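Local coordinates for periplasmic cell division protein (SufI) (Aquifex aeolicus, PDB 6SYY) that binds copper ions at four sites and, as a multicopper oxidase, probably couples the oxidation of its substrates to the reduction of oxygen, at residues 314-319 against 366-371; 393-398 against 440-445; 461-466 against 488-493. One frame throughout, in Å; residues are numbered along the deposited sequence.

Contact 1 (314-319 against 366-371)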
ATOM      1  N   ASP A 314      -2.491 -24.114 -19.911  1.00 28.42           N
ATOM      2  CA  ASP A 314      -3.250 -22.876 -19.967  1.00 27.73           C
ATOM      3  C   ASP A 314      -2.359 -21.686 -19.636  1.00 35.38           C
ATOM      4  O   ASP A 314      -1.413 -21.784 -18.849  1.00 31.55           O
ATOM      5  CB  ASP A 314      -4.432 -22.915 -18.999  1.00 28.20           C
ATOM      6  CG  ASP A 314      -5.575 -23.768 -19.511  1.00 35.21           C
ATOM      7  OD1 ASP A 314      -5.476 -24.286 -20.642  1.00 39.18           O
ATOM      8  OD2 ASP A 314      -6.574 -23.920 -18.780  1.00 34.22           O
ATOM      9  N   VAL A 315      -2.667 -20.551 -20.257  1.00 45.46           N
ATOM     10  CA  VAL A 315      -2.063 -19.272 -19.908  1.00 41.40           C
ATOM     11  C   VAL A 315      -3.164 -18.368 -19.376  1.00 45.79           C
ATOM     12  O   VAL A 315      -4.208 -18.201 -20.018  1.00 32.30           O
ATOM     13  CB  VAL A 315      -1.334 -18.631 -21.103  1.00 30.28           C
ATOM     14  CG1 VAL A 315      -0.045 -19.387 -21.385  1.00 28.82           C
ATOM     15  CG2 VAL A 315      -2.221 -18.622 -22.339  1.00104.53           C
ATOM     16  N   ILE A 316      -2.946 -17.816 -18.188  1.00 33.97           N
ATOM     17  CA  ILE A 316      -3.915 -16.946 -17.538  1.00 37.39           C
ATOM     18  C   ILE A 316      -3.315 -15.550 -17.497  1.00 32.80           C
ATOM     19  O   ILE A 316      -2.210 -15.359 -16.976  1.00 40.67           O
ATOM     20  CB  ILE A 316      -4.280 -17.446 -16.133  1.00 34.90           C
ATOM     21  CG1 ILE A 316      -5.191 -18.674 -16.225  1.00 40.43           C
ATOM     22  CG2 ILE A 316      -4.980 -16.356 -15.346  1.00 32.03           C
ATOM     23  CD1 ILE A 316      -4.473 -19.968 -16.433  1.00 43.12           C
ATOM     24  N   LYS A 317      -4.031 -14.581 -18.063  1.00 32.39           N
ATOM     25  CA  LYS A 317      -3.555 -13.206 -18.162  1.00 31.62           C
ATOM     26  C   LYS A 317      -4.102 -12.396 -16.995  1.00 22.93           C
ATOM     27  O   LYS A 317      -5.320 -12.224 -16.871  1.00 35.97           O
ATOM     28  CB  LYS A 317      -3.976 -12.574 -19.490  1.00 27.21           C
ATOM     29  CG  LYS A 317      -3.258 -13.130 -20.719  1.00 37.98           C
ATOM     30  CD  LYS A 317      -3.846 -12.586 -22.026  1.00 52.86           C
ATOM     31  CE  LYS A 317      -5.302 -13.006 -22.208  1.00 96.29           C
ATOM     32  NZ  LYS A 317      -5.858 -12.634 -23.542  1.00 59.80           N
ATOM     33  N   LEU A 318      -3.207 -11.913 -16.135  1.00 22.39           N
ATOM     34  CA  LEU A 318      -3.575 -10.888 -15.163  1.00 25.56           C
ATOM     35  C   LEU A 318      -3.744  -9.573 -15.910  1.00 27.98           C
ATOM     36  O   LEU A 318      -2.759  -8.951 -16.323  1.00 31.22           O
ATOM     37  CB  LEU A 318      -2.522 -10.760 -14.069  1.00 32.44           C
ATOM     38  CG  LEU A 318      -2.791  -9.580 -13.133  1.00 32.47           C
ATOM     39  CD1 LEU A 318      -4.034  -9.838 -12.300  1.00 21.59           C
ATOM     40  CD2 LEU A 318      -1.596  -9.284 -12.249  1.00 27.99           C
ATOM     41  N   TYR A 319      -4.988  -9.155 -16.095  1.00 27.78           N
ATOM     42  CA  TYR A 319      -5.324  -8.099 -17.034  1.00 34.12           C
ATOM     43  C   TYR A 319      -5.909  -6.902 -16.301  1.00 31.46           C
ATOM     44  O   TYR A 319      -6.680  -7.059 -15.351  1.00 36.44           O
ATOM     45  CB  TYR A 319      -6.315  -8.609 -18.076  1.00 24.10           C
ATOM     46  CG  TYR A 319      -6.417  -7.722 -19.282  1.00 30.16           C
ATOM     47  CD1 TYR A 319      -5.495  -7.821 -20.321  1.00 25.97           C
ATOM     48  CD2 TYR A 319      -7.435  -6.784 -19.391  1.00 40.98           C
ATOM     49  CE1 TYR A 319      -5.587  -7.006 -21.432  1.00 28.61           C
ATOM     50  CE2 TYR A 319      -7.536  -5.965 -20.497  1.00 59.67           C
ATOM     51  CZ  TYR A 319      -6.612  -6.079 -21.513  1.00 50.71           C
ATOM     52  OH  TYR A 319      -6.720  -5.259 -22.612  1.00 69.24           O
ATOM     53  N   PHE A 366       0.393 -15.810 -16.308  1.00 29.69           N
ATOM     54  CA  PHE A 366       0.642 -17.041 -15.571  1.00 26.58           C
ATOM     55  C   PHE A 366       0.535 -18.222 -16.523  1.00 37.66           C
ATOM     56  O   PHE A 366      -0.416 -18.310 -17.307  1.00 29.69           O
ATOM     57  CB  PHE A 366      -0.350 -17.212 -14.420  1.00 30.81           C
ATOM     58  CG  PHE A 366      -0.218 -16.175 -13.353  1.00 33.08           C
ATOM     59  CD1 PHE A 366       0.745 -16.301 -12.366  1.00 29.48           C
ATOM     60  CD2 PHE A 366      -1.058 -15.075 -13.332  1.00 39.53           C
ATOM     61  CE1 PHE A 366       0.868 -15.348 -11.377  1.00 27.90           C
ATOM     62  CE2 PHE A 366      -0.939 -14.114 -12.349  1.00 37.64           C
ATOM     63  CZ  PHE A 366       0.028 -14.252 -11.369  1.00 29.42           C
ATOM     64  N   ARG A 367       1.506 -19.123 -16.452  1.00 31.95           N
ATOM     65  CA  ARG A 367       1.542 -20.315 -17.287  1.00 28.74           C
ATOM     66  C   ARG A 367       1.393 -21.522 -16.374  1.00 25.72           C
ATOM     67  O   ARG A 367       2.288 -21.815 -15.574  1.00 32.22           O
ATOM     68  CB  ARG A 367       2.843 -20.387 -18.082  1.00 26.78           C
ATOM     69  CG  ARG A 367       3.235 -19.087 -18.764  1.00 41.68           C
ATOM     70  CD  ARG A 367       4.747 -18.986 -18.857  1.00 49.44           C
ATOM     71  NE  ARG A 367       5.194 -18.018 -19.850  1.00 33.36           N
ATOM     72  CZ  ARG A 367       6.448 -17.932 -20.281  1.00 55.29           C
ATOM     73  NH1 ARG A 367       7.367 -18.761 -19.803  1.00 48.11           N
ATOM     74  NH2 ARG A 367       6.784 -17.025 -21.191  1.00 40.44           N
ATOM     75  N   VAL A 368       0.260 -22.207 -16.483  1.00 25.79           N
ATOM     76  CA  VAL A 368       0.020 -23.439 -15.742  1.00 43.22           C
ATOM     77  C   VAL A 368       0.817 -24.557 -16.402  1.00 36.72           C
ATOM     78  O   VAL A 368       0.338 -25.209 -17.336  1.00 36.03           O
ATOM     79  CB  VAL A 368      -1.484 -23.764 -15.688  1.00 25.89           C
ATOM     80  CG1 VAL A 368      -1.740 -24.985 -14.823  1.00 43.39           C
ATOM     81  CG2 VAL A 368      -2.253 -22.568 -15.162  1.00 24.86           C
ATOM     82  N   THR A 369       2.040 -24.784 -15.925  1.00 35.43           N
ATOM     83  CA  THR A 369       2.969 -25.682 -16.598  1.00 36.80           C
ATOM     84  C   THR A 369       3.000 -27.089 -16.019  1.00 31.68           C
ATOM     85  O   THR A 369       3.449 -28.012 -16.709  1.00 34.14           O
ATOM     86  CB  THR A 369       4.389 -25.098 -16.559  1.00 37.74           C
ATOM     87  OG1 THR A 369       4.739 -24.779 -15.206  1.00 43.52           O
ATOM     88  CG2 THR A 369       4.472 -23.833 -17.407  1.00 34.78           C
ATOM     89  N   LYS A 370       2.535 -27.282 -14.787  1.00 33.54           N
ATOM     90  CA  LYS A 370       2.650 -28.570 -14.118  1.00 50.68           C
ATOM     91  C   LYS A 370       1.356 -28.908 -13.400  1.00 33.44           C
ATOM     92  O   LYS A 370       0.693 -28.026 -12.845  1.00 35.96           O
ATOM     93  CB  LYS A 370       3.805 -28.582 -13.104  1.00 35.30           C
ATOM     94  CG  LYS A 370       5.183 -28.506 -13.721  1.00 46.79           C
ATOM     95  CD  LYS A 370       6.256 -28.547 -12.647  1.00 70.78           C
ATOM     96  CE  LYS A 370       6.097 -29.775 -11.766  1.00 79.25           C
ATOM     97  NZ  LYS A 370       7.177 -29.870 -10.747  1.00 92.01           N
ATOM     98  N   ASP A 371       1.012 -30.192 -13.402  1.00 34.60           N
ATOM     99  CA  ASP A 371      -0.059 -30.698 -12.564  1.00 30.41           C
ATOM    100  C   ASP A 371       0.456 -30.893 -11.138  1.00 45.58           C
ATOM    101  O   ASP A 371       1.655 -30.813 -10.863  1.00 34.70           O
ATOM    102  CB  ASP A 371      -0.606 -32.009 -13.126  1.00 45.50           C
ATOM    103  CG  ASP A 371      -2.082 -32.209 -12.822  1.00 56.86           C
ATOM    104  OD1 ASP A 371      -2.608 -31.526 -11.917  1.00 44.89           O
ATOM    105  OD2 ASP A 371      -2.715 -33.057 -13.490  1.00 56.79           O
TER
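I316 and F366 form a hydrogen-bonded antiparallel pair, where the axes of strand segments 315-319 and 366-370 come within 4.7 Å with 159° between their directions. I316 N donates to F366 O at 2.7 Å, and F366 N donates back to I316 O at the same 2.7 Å. Both donors lie in the plane of the carbonyl they meet. V368 N continues the ladder to D314 O at 2.9 Å. Between these bonds V315 and R367 make a non-hydrogen-bonded pair. There V315 CA closes on F366 O at 3.2 Å in a CA-H...O contact.

I316 and F366 send their side chains to the buried face, and V368 points toward the other strand. I316 CG1 lies beside its own backbone N (chi1 -74°), and the chain beyond it carries CD1 across to V368 CG2, 3.6 Å away. The two side chains meet at a slant. The F366 ring has I316 O at its edge, near the ring plane. L318 CB reaches the same ring at an oblique angle, 4.1 Å from F366 CE2.

The strands belong to the second of the three cupredoxin-like domains expected of a laccase-type multicopper oxidase. The chain between them includes a methionine-rich loop, part of which is not modelled; this loop has a role in catalysis. On the buried face, F366 also meets the rings of F250 and F307, so F366 joins an aromatic cluster.

V315 and R367 occupy the other face. V315 CG1 touches the aliphatic part of R367 at CG, 4.2 Å away. The charged end of R367 is engaged elsewhere: NE forms a salt bridge with E365, and the guanidinium makes a cation-pi contact with Y240. D314 OD2 bonds to S311 N and forms a salt bridge with R267.

Contact 2 (393-398 against 440-445)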
ATOM      1  N   ALA A 393     -21.162   8.206  17.836  1.00 45.52           N
ATOM      2  CA  ALA A 393     -19.838   8.591  17.382  1.00 37.69           C
ATOM      3  C   ALA A 393     -19.840  10.019  16.850  1.00 42.37           C
ATOM      4  O   ALA A 393     -20.850  10.517  16.347  1.00 52.52           O
ATOM      5  CB  ALA A 393     -19.350   7.638  16.294  1.00 34.53           C
ATOM      6  N   GLN A 394     -18.694  10.679  16.969  1.00 61.24           N
ATOM      7  CA  GLN A 394     -18.529  11.996  16.372  1.00 48.67           C
ATOM      8  C   GLN A 394     -18.331  11.859  14.869  1.00 45.81           C
ATOM      9  O   GLN A 394     -17.683  10.922  14.393  1.00 36.79           O
ATOM     10  CB  GLN A 394     -17.340  12.732  16.990  1.00 37.06           C
ATOM     11  CG  GLN A 394     -17.461  12.977  18.481  1.00 72.60           C
ATOM     12  CD  GLN A 394     -16.289  13.763  19.026  1.00 71.14           C
ATOM     13  OE1 GLN A 394     -15.608  14.474  18.285  1.00 56.57           O
ATOM     14  NE2 GLN A 394     -16.041  13.636  20.324  1.00 50.43           N
ATOM     15  N   VAL A 395     -18.894  12.799  14.121  1.00 49.16           N
ATOM     16  CA  VAL A 395     -18.727  12.854  12.675  1.00 38.54           C
ATOM     17  C   VAL A 395     -17.711  13.936  12.347  1.00 43.87           C
ATOM     18  O   VAL A 395     -17.767  15.046  12.893  1.00 56.17           O
ATOM     19  CB  VAL A 395     -20.063  13.118  11.962  1.00 42.37           C
ATOM     20  CG1 VAL A 395     -19.850  13.174  10.451  1.00 32.16           C
ATOM     21  CG2 VAL A 395     -21.074  12.048  12.328  1.00 37.79           C
ATOM     22  N   GLN A 396     -16.777  13.611  11.462  1.00 33.86           N
ATOM     23  CA  GLN A 396     -15.787  14.555  10.964  1.00 28.80           C
ATOM     24  C   GLN A 396     -15.908  14.558   9.447  1.00 42.85           C
ATOM     25  O   GLN A 396     -15.570  13.564   8.795  1.00 52.78           O
ATOM     26  CB  GLN A 396     -14.381  14.157  11.416  1.00 32.37           C
ATOM     27  CG  GLN A 396     -13.435  15.319  11.614  1.00 43.82           C
ATOM     28  CD  GLN A 396     -13.913  16.277  12.682  1.00 35.43           C
ATOM     29  OE1 GLN A 396     -13.840  15.982  13.877  1.00 43.04           O
ATOM     30  NE2 GLN A 396     -14.410  17.434  12.259  1.00 83.43           N
ATOM     31  N   ARG A 397     -16.412  15.653   8.883  1.00 50.10           N
ATOM     32  CA  ARG A 397     -16.594  15.747   7.439  1.00 29.31           C
ATOM     33  C   ARG A 397     -15.334  16.311   6.799  1.00 48.35           C
ATOM     34  O   ARG A 397     -14.900  17.421   7.129  1.00 46.47           O
ATOM     35  CB  ARG A 397     -17.800  16.607   7.074  1.00 30.90           C
ATOM     36  CG  ARG A 397     -17.936  16.806   5.573  1.00 36.91           C
ATOM     37  CD  ARG A 397     -19.273  17.397   5.223  1.00 35.15           C
ATOM     38  NE  ARG A 397     -19.515  18.640   5.943  1.00 63.79           N
ATOM     39  CZ  ARG A 397     -20.707  19.212   6.048  1.00 56.77           C
ATOM     40  NH1 ARG A 397     -21.762  18.640   5.485  1.00 55.77           N
ATOM     41  NH2 ARG A 397     -20.847  20.347   6.721  1.00 50.82           N
ATOM     42  N   ILE A 398     -14.762  15.545   5.877  1.00 30.10           N
ATOM     43  CA  ILE A 398     -13.524  15.886   5.190  1.00 27.07           C
ATOM     44  C   ILE A 398     -13.881  16.141   3.733  1.00 43.69           C
ATOM     45  O   ILE A 398     -14.146  15.202   2.974  1.00 29.94           O
ATOM     46  CB  ILE A 398     -12.481  14.767   5.322  1.00 22.35           C
ATOM     47  CG1 ILE A 398     -12.167  14.506   6.793  1.00 30.14           C
ATOM     48  CG2 ILE A 398     -11.222  15.114   4.548  1.00 22.01           C
ATOM     49  CD1 ILE A 398     -11.696  15.727   7.538  1.00 38.14           C
ATOM     50  N   ILE A 440     -16.727   8.849  12.867  1.00 31.07           N
ATOM     51  CA  ILE A 440     -17.118   8.594  11.489  1.00 30.38           C
ATOM     52  C   ILE A 440     -16.525   9.704  10.636  1.00 30.76           C
ATOM     53  O   ILE A 440     -16.867  10.879  10.807  1.00 43.75           O
ATOM     54  CB  ILE A 440     -18.644   8.533  11.330  1.00 30.29           C
ATOM     55  CG1 ILE A 440     -19.218   7.356  12.123  1.00 34.10           C
ATOM     56  CG2 ILE A 440     -19.019   8.429   9.856  1.00 30.42           C
ATOM     57  CD1 ILE A 440     -20.727   7.239  12.028  1.00 42.01           C
ATOM     58  N   ILE A 441     -15.623   9.345   9.736  1.00 27.45           N
ATOM     59  CA  ILE A 441     -15.053  10.299   8.798  1.00 26.79           C
ATOM     60  C   ILE A 441     -15.844  10.219   7.503  1.00 41.56           C
ATOM     61  O   ILE A 441     -16.136   9.125   7.005  1.00 37.40           O
ATOM     62  CB  ILE A 441     -13.558  10.034   8.566  1.00 29.93           C
ATOM     63  CG1 ILE A 441     -12.774  10.315   9.848  1.00 30.04           C
ATOM     64  CG2 ILE A 441     -13.033  10.896   7.430  1.00 26.86           C
ATOM     65  CD1 ILE A 441     -11.272  10.241   9.667  1.00 38.26           C
ATOM     66  N   GLU A 442     -16.199  11.379   6.968  1.00 42.01           N
ATOM     67  CA  GLU A 442     -17.066  11.496   5.803  1.00 31.88           C
ATOM     68  C   GLU A 442     -16.290  12.241   4.725  1.00 35.10           C
ATOM     69  O   GLU A 442     -16.241  13.476   4.726  1.00 35.30           O
ATOM     70  CB  GLU A 442     -18.359  12.220   6.170  1.00 28.21           C
ATOM     71  CG  GLU A 442     -19.351  12.343   5.042  1.00 68.99           C
ATOM     72  CD  GLU A 442     -20.646  12.962   5.505  1.00 78.56           C
ATOM     73  OE1 GLU A 442     -20.750  13.260   6.715  1.00 40.43           O
ATOM     74  OE2 GLU A 442     -21.551  13.147   4.664  1.00 57.25           O
ATOM     75  N   TYR A 443     -15.669  11.492   3.822  1.00 22.73           N
ATOM     76  CA  TYR A 443     -14.989  12.096   2.689  1.00 23.43           C
ATOM     77  C   TYR A 443     -16.017  12.538   1.658  1.00 32.73           C
ATOM     78  O   TYR A 443     -16.875  11.750   1.249  1.00 32.23           O
ATOM     79  CB  TYR A 443     -14.007  11.112   2.061  1.00 28.96           C
ATOM     80  CG  TYR A 443     -12.807  10.791   2.920  1.00 43.75           C
ATOM     81  CD1 TYR A 443     -11.902  11.780   3.275  1.00 32.65           C
ATOM     82  CD2 TYR A 443     -12.564   9.494   3.352  1.00 30.20           C
ATOM     83  CE1 TYR A 443     -10.793  11.490   4.053  1.00 29.88           C
ATOM     84  CE2 TYR A 443     -11.460   9.194   4.128  1.00 35.04           C
ATOM     85  CZ  TYR A 443     -10.577  10.198   4.475  1.00 29.87           C
ATOM     86  OH  TYR A 443      -9.475   9.908   5.247  1.00 31.85           O
ATOM     87  N   VAL A 444     -15.936  13.801   1.247  1.00 23.42           N
ATOM     88  CA  VAL A 444     -16.814  14.361   0.226  1.00 30.94           C
ATOM     89  C   VAL A 444     -15.924  14.908  -0.880  1.00 35.48           C
ATOM     90  O   VAL A 444     -15.290  15.957  -0.711  1.00 42.04           O
ATOM     91  CB  VAL A 444     -17.730  15.456   0.787  1.00 36.94           C
ATOM     92  CG1 VAL A 444     -18.681  15.944  -0.290  1.00 31.50           C
ATOM     93  CG2 VAL A 444     -18.504  14.944   1.993  1.00 36.64           C
ATOM     94  N   ASN A 445     -15.882  14.210  -2.013  1.00 30.23           N
ATOM     95  CA  ASN A 445     -14.998  14.565  -3.123  1.00 30.97           C
ATOM     96  C   ASN A 445     -15.757  15.461  -4.094  1.00 33.84           C
ATOM     97  O   ASN A 445     -16.552  14.984  -4.905  1.00 37.44           O
ATOM     98  CB  ASN A 445     -14.480  13.309  -3.814  1.00 31.88           C
ATOM     99  CG  ASN A 445     -13.482  13.615  -4.916  1.00 48.85           C
ATOM    100  OD1 ASN A 445     -13.119  14.772  -5.144  1.00 33.02           O
ATOM    101  ND2 ASN A 445     -13.017  12.570  -5.598  1.00 29.11           N
TER
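I398 turns CG1 beside its backbone N (chi1 -59°), which leaves CG2 anti to that N and facing Y443, and Y443 swings its ring back beside its own N (chi1 -69°). These turns set the two side chains next to each other, pointing the same way. I398 CG2 meets the ring at its edge, near the plane, 3.6 Å from Y443 CD1. The other branch, I398 CG1, touches I441 CG2 at 3.8 Å. That same I441 methyl sits 3.9 Å above one face of the Y443 ring, offset toward its rim. I398, I441 and Y443 thus form one apolar group.

The backbones pair in parallel, V395 with I440 through I398 with Y443, as neighbouring strands of what is expected to be the third cupredoxin-like domain. Five hydrogen bonds alternate along the ladder. I398 N meets E442 O at 2.8 Å with the donor standing above the carbonyl plane. The Y443 side chain lies about 7 Å from that of the copper ligand H454, so this end of the ladder approaches the copper centre.

The opposite face is more polar. V395 CG1 lies 3.8 Å from E442 OE1, and R397 CG packs on V444 CG2 at 4.1 Å. R397 NH1 and E442 OE2 stay 5.6 Å apart. Their opposite charges probably attract weakly, leaving the backbone bonds and apolar contacts to join the strands.

Contact 3 (461-466 against 488-493)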
ATOM      1  N   GLN A 461     -13.038   0.916   9.069  1.00 33.68           N
ATOM      2  CA  GLN A 461     -13.990   0.080   8.353  1.00 32.07           C
ATOM      3  C   GLN A 461     -14.887   0.967   7.505  1.00 29.49           C
ATOM      4  O   GLN A 461     -15.443   1.953   8.001  1.00 26.70           O
ATOM      5  CB  GLN A 461     -14.819  -0.758   9.321  1.00 23.22           C
ATOM      6  CG  GLN A 461     -13.977  -1.707  10.151  1.00 25.07           C
ATOM      7  CD  GLN A 461     -14.766  -2.350  11.262  1.00 40.84           C
ATOM      8  OE1 GLN A 461     -15.922  -1.997  11.504  1.00 39.89           O
ATOM      9  NE2 GLN A 461     -14.146  -3.300  11.949  1.00 38.83           N
ATOM     10  N   VAL A 462     -15.007   0.625   6.223  1.00 37.58           N
ATOM     11  CA  VAL A 462     -15.806   1.418   5.297  1.00 25.96           C
ATOM     12  C   VAL A 462     -17.277   1.149   5.570  1.00 25.12           C
ATOM     13  O   VAL A 462     -17.731  -0.001   5.536  1.00 33.37           O
ATOM     14  CB  VAL A 462     -15.446   1.098   3.841  1.00 31.97           C
ATOM     15  CG1 VAL A 462     -16.357   1.863   2.897  1.00 29.91           C
ATOM     16  CG2 VAL A 462     -13.989   1.435   3.570  1.00 27.90           C
ATOM     17  N   LEU A 463     -18.029   2.210   5.843  1.00 33.24           N
ATOM     18  CA  LEU A 463     -19.446   2.061   6.128  1.00 29.89           C
ATOM     19  C   LEU A 463     -20.294   2.103   4.863  1.00 44.09           C
ATOM     20  O   LEU A 463     -21.180   1.261   4.684  1.00 35.05           O
ATOM     21  CB  LEU A 463     -19.907   3.151   7.097  1.00 26.94           C
ATOM     22  CG  LEU A 463     -19.239   3.156   8.467  1.00 25.26           C
ATOM     23  CD1 LEU A 463     -19.874   4.219   9.344  1.00 39.54           C
ATOM     24  CD2 LEU A 463     -19.339   1.789   9.110  1.00 25.65           C
ATOM     25  N   GLU A 464     -20.036   3.061   3.974  1.00 34.03           N
ATOM     26  CA  GLU A 464     -21.005   3.359   2.929  1.00 34.89           C
ATOM     27  C   GLU A 464     -20.346   4.155   1.807  1.00 34.78           C
ATOM     28  O   GLU A 464     -19.472   4.990   2.057  1.00 30.94           O
ATOM     29  CB  GLU A 464     -22.185   4.137   3.526  1.00 33.37           C
ATOM     30  CG  GLU A 464     -23.313   4.461   2.580  1.00 73.03           C
ATOM     31  CD  GLU A 464     -24.403   5.260   3.264  1.00101.10           C
ATOM     32  OE1 GLU A 464     -24.090   5.972   4.244  1.00 81.15           O
ATOM     33  OE2 GLU A 464     -25.571   5.168   2.835  1.00111.73           O
ATOM     34  N   ARG A 465     -20.769   3.876   0.576  1.00 25.15           N
ATOM     35  CA  ARG A 465     -20.390   4.648  -0.600  1.00 33.37           C
ATOM     36  C   ARG A 465     -21.657   5.222  -1.207  1.00 30.53           C
ATOM     37  O   ARG A 465     -22.656   4.510  -1.345  1.00 47.85           O
ATOM     38  CB  ARG A 465     -19.660   3.793  -1.645  1.00 45.08           C
ATOM     39  CG  ARG A 465     -18.610   2.839  -1.103  1.00 48.48           C
ATOM     40  CD  ARG A 465     -17.813   2.213  -2.243  1.00 31.46           C
ATOM     41  NE  ARG A 465     -16.986   3.216  -2.899  1.00 62.49           N
ATOM     42  CZ  ARG A 465     -15.687   3.385  -2.670  1.00 36.22           C
ATOM     43  NH1 ARG A 465     -15.048   2.597  -1.815  1.00 42.91           N
ATOM     44  NH2 ARG A 465     -15.021   4.334  -3.311  1.00 53.12           N
ATOM     45  N   SER A 466     -21.625   6.504  -1.566  1.00 34.36           N
ATOM     46  CA  SER A 466     -22.825   7.125  -2.109  1.00 38.03           C
ATOM     47  C   SER A 466     -23.108   6.683  -3.535  1.00 31.07           C
ATOM     48  O   SER A 466     -24.247   6.810  -3.994  1.00 42.90           O
ATOM     49  CB  SER A 466     -22.706   8.645  -2.067  1.00 27.89           C
ATOM     50  OG  SER A 466     -21.657   9.086  -2.911  1.00 30.99           O
ATOM     51  N   THR A 488     -19.276  10.410  -2.107  1.00 37.07           N
ATOM     52  CA  THR A 488     -19.138  10.526  -0.664  1.00 29.68           C
ATOM     53  C   THR A 488     -18.957   9.128  -0.086  1.00 39.82           C
ATOM     54  O   THR A 488     -19.689   8.203  -0.451  1.00 35.26           O
ATOM     55  CB  THR A 488     -20.356  11.219  -0.042  1.00 31.55           C
ATOM     56  OG1 THR A 488     -20.427  12.575  -0.505  1.00 33.21           O
ATOM     57  CG2 THR A 488     -20.263  11.211   1.480  1.00 32.61           C
ATOM     58  N   VAL A 489     -17.967   8.974   0.788  1.00 36.14           N
ATOM     59  CA  VAL A 489     -17.672   7.710   1.450  1.00 32.47           C
ATOM     60  C   VAL A 489     -17.644   7.959   2.951  1.00 58.80           C
ATOM     61  O   VAL A 489     -17.091   8.966   3.407  1.00 46.83           O
ATOM     62  CB  VAL A 489     -16.331   7.116   0.963  1.00 22.62           C
ATOM     63  CG1 VAL A 489     -16.046   5.780   1.637  1.00 24.07           C
ATOM     64  CG2 VAL A 489     -16.345   6.955  -0.551  1.00 32.78           C
ATOM     65  N   ARG A 490     -18.255   7.056   3.715  1.00 29.42           N
ATOM     66  CA  ARG A 490     -18.272   7.132   5.172  1.00 33.70           C
ATOM     67  C   ARG A 490     -17.483   5.963   5.750  1.00 38.28           C
ATOM     68  O   ARG A 490     -17.757   4.802   5.425  1.00 32.80           O
ATOM     69  CB  ARG A 490     -19.707   7.130   5.710  1.00 26.91           C
ATOM     70  CG  ARG A 490     -20.479   8.425   5.437  1.00 33.50           C
ATOM     71  CD  ARG A 490     -21.982   8.299   5.723  1.00 43.65           C
ATOM     72  NE  ARG A 490     -22.285   8.132   7.143  1.00 71.48           N
ATOM     73  CZ  ARG A 490     -22.795   7.025   7.680  1.00 90.44           C
ATOM     74  NH1 ARG A 490     -23.072   5.975   6.918  1.00 50.11           N
ATOM     75  NH2 ARG A 490     -23.038   6.971   8.984  1.00 73.44           N
ATOM     76  N   ILE A 491     -16.500   6.273   6.597  1.00 30.36           N
ATOM     77  CA  ILE A 491     -15.687   5.265   7.260  1.00 27.17           C
ATOM     78  C   ILE A 491     -15.794   5.466   8.765  1.00 26.79           C
ATOM     79  O   ILE A 491     -16.156   6.541   9.251  1.00 40.18           O
ATOM     80  CB  ILE A 491     -14.210   5.306   6.813  1.00 23.39           C
ATOM     81  CG1 ILE A 491     -13.556   6.628   7.230  1.00 22.55           C
ATOM     82  CG2 ILE A 491     -14.095   5.105   5.307  1.00 21.59           C
ATOM     83  CD1 ILE A 491     -12.085   6.700   6.899  1.00 19.72           C
ATOM     84  N   ALA A 492     -15.469   4.409   9.508  1.00 37.69           N
ATOM     85  CA  ALA A 492     -15.509   4.421  10.964  1.00 29.86           C
ATOM     86  C   ALA A 492     -14.119   4.130  11.508  1.00 34.72           C
ATOM     87  O   ALA A 492     -13.483   3.156  11.094  1.00 28.89           O
ATOM     88  CB  ALA A 492     -16.506   3.392  11.499  1.00 28.52           C
ATOM     89  N   VAL A 493     -13.654   4.966  12.435  1.00 26.72           N
ATOM     90  CA  VAL A 493     -12.326   4.834  13.028  1.00 26.05           C
ATOM     91  C   VAL A 493     -12.476   4.753  14.540  1.00 39.90           C
ATOM     92  O   VAL A 493     -13.043   5.660  15.162  1.00 32.67           O
ATOM     93  CB  VAL A 493     -11.403   6.003  12.648  1.00 30.75           C
ATOM     94  CG1 VAL A 493      -9.940   5.590  12.794  1.00 27.78           C
ATOM     95  CG2 VAL A 493     -11.698   6.490  11.238  1.00 23.21           C
TER
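The R490 guanidinium has L463 CD1 over one face and E464 OE1 near its edge. R490 NH1 binds E464 OE1 at 2.9 Å in a salt bridge. The bond is bent, 134° at the hydrogen, and the carboxylate and guanidinium planes stand 78° apart. OE1 is met on its anti side, with the bond tilted out of both planes. A bend at chi3 (68°) turns the R490 guanidinium toward this partner. Replacing R490 with an alanine would probably leave E464 without its charged mate and L463 CD1 without the flat group beneath it.

The R465 guanidinium carries V489 CG2 over one face, 4.0 Å above the plane and toward the rim. Its NH2 hydrogen-bonds to I482 O and forms a salt bridge with E487, and NH1 forms one with D474.

L463 and E464 both face R490, a classic beta bulge in the antiparallel ladder. R490 O accepts from L463 N at 2.6 Å and E464 N at 3.2 Å. Beyond the bulge, S466 OG accepts from T488 N at 2.8 Å.

L463 CD2 packs on A492 CB at 4.0 Å. V462 touches V489 and I491 on the other face. There V462, R465 and V489 rest on V481 of strand 480-483, in the neighbouring sheet. Strand 461-465 is outermost in its own sheet, and strand 488-495 lies between it and strand 437-445.

Overall arrangement
Contacts 2 and 3 share one sheet, with centres 8 Å apart. Strands 437-445 and 488-495 are neighbours in it, and probable hydrogen bonds I441 N to I491 O and Y443 N to V489 O join the two contacts. Contact 1 lies in another domain, 43 Å from contact 2 and 37 Å from contact 3 between centres, away from the copper sites. All three are partly buried and mix buried apolar side chains with exposed or charged ones. Contact 2 is a regular parallel ladder. Contacts 1 and 3 are antiparallel, but only contact 3 has a bulge and a salt bridge across its strands; contact 1 sends its charges to outside partners.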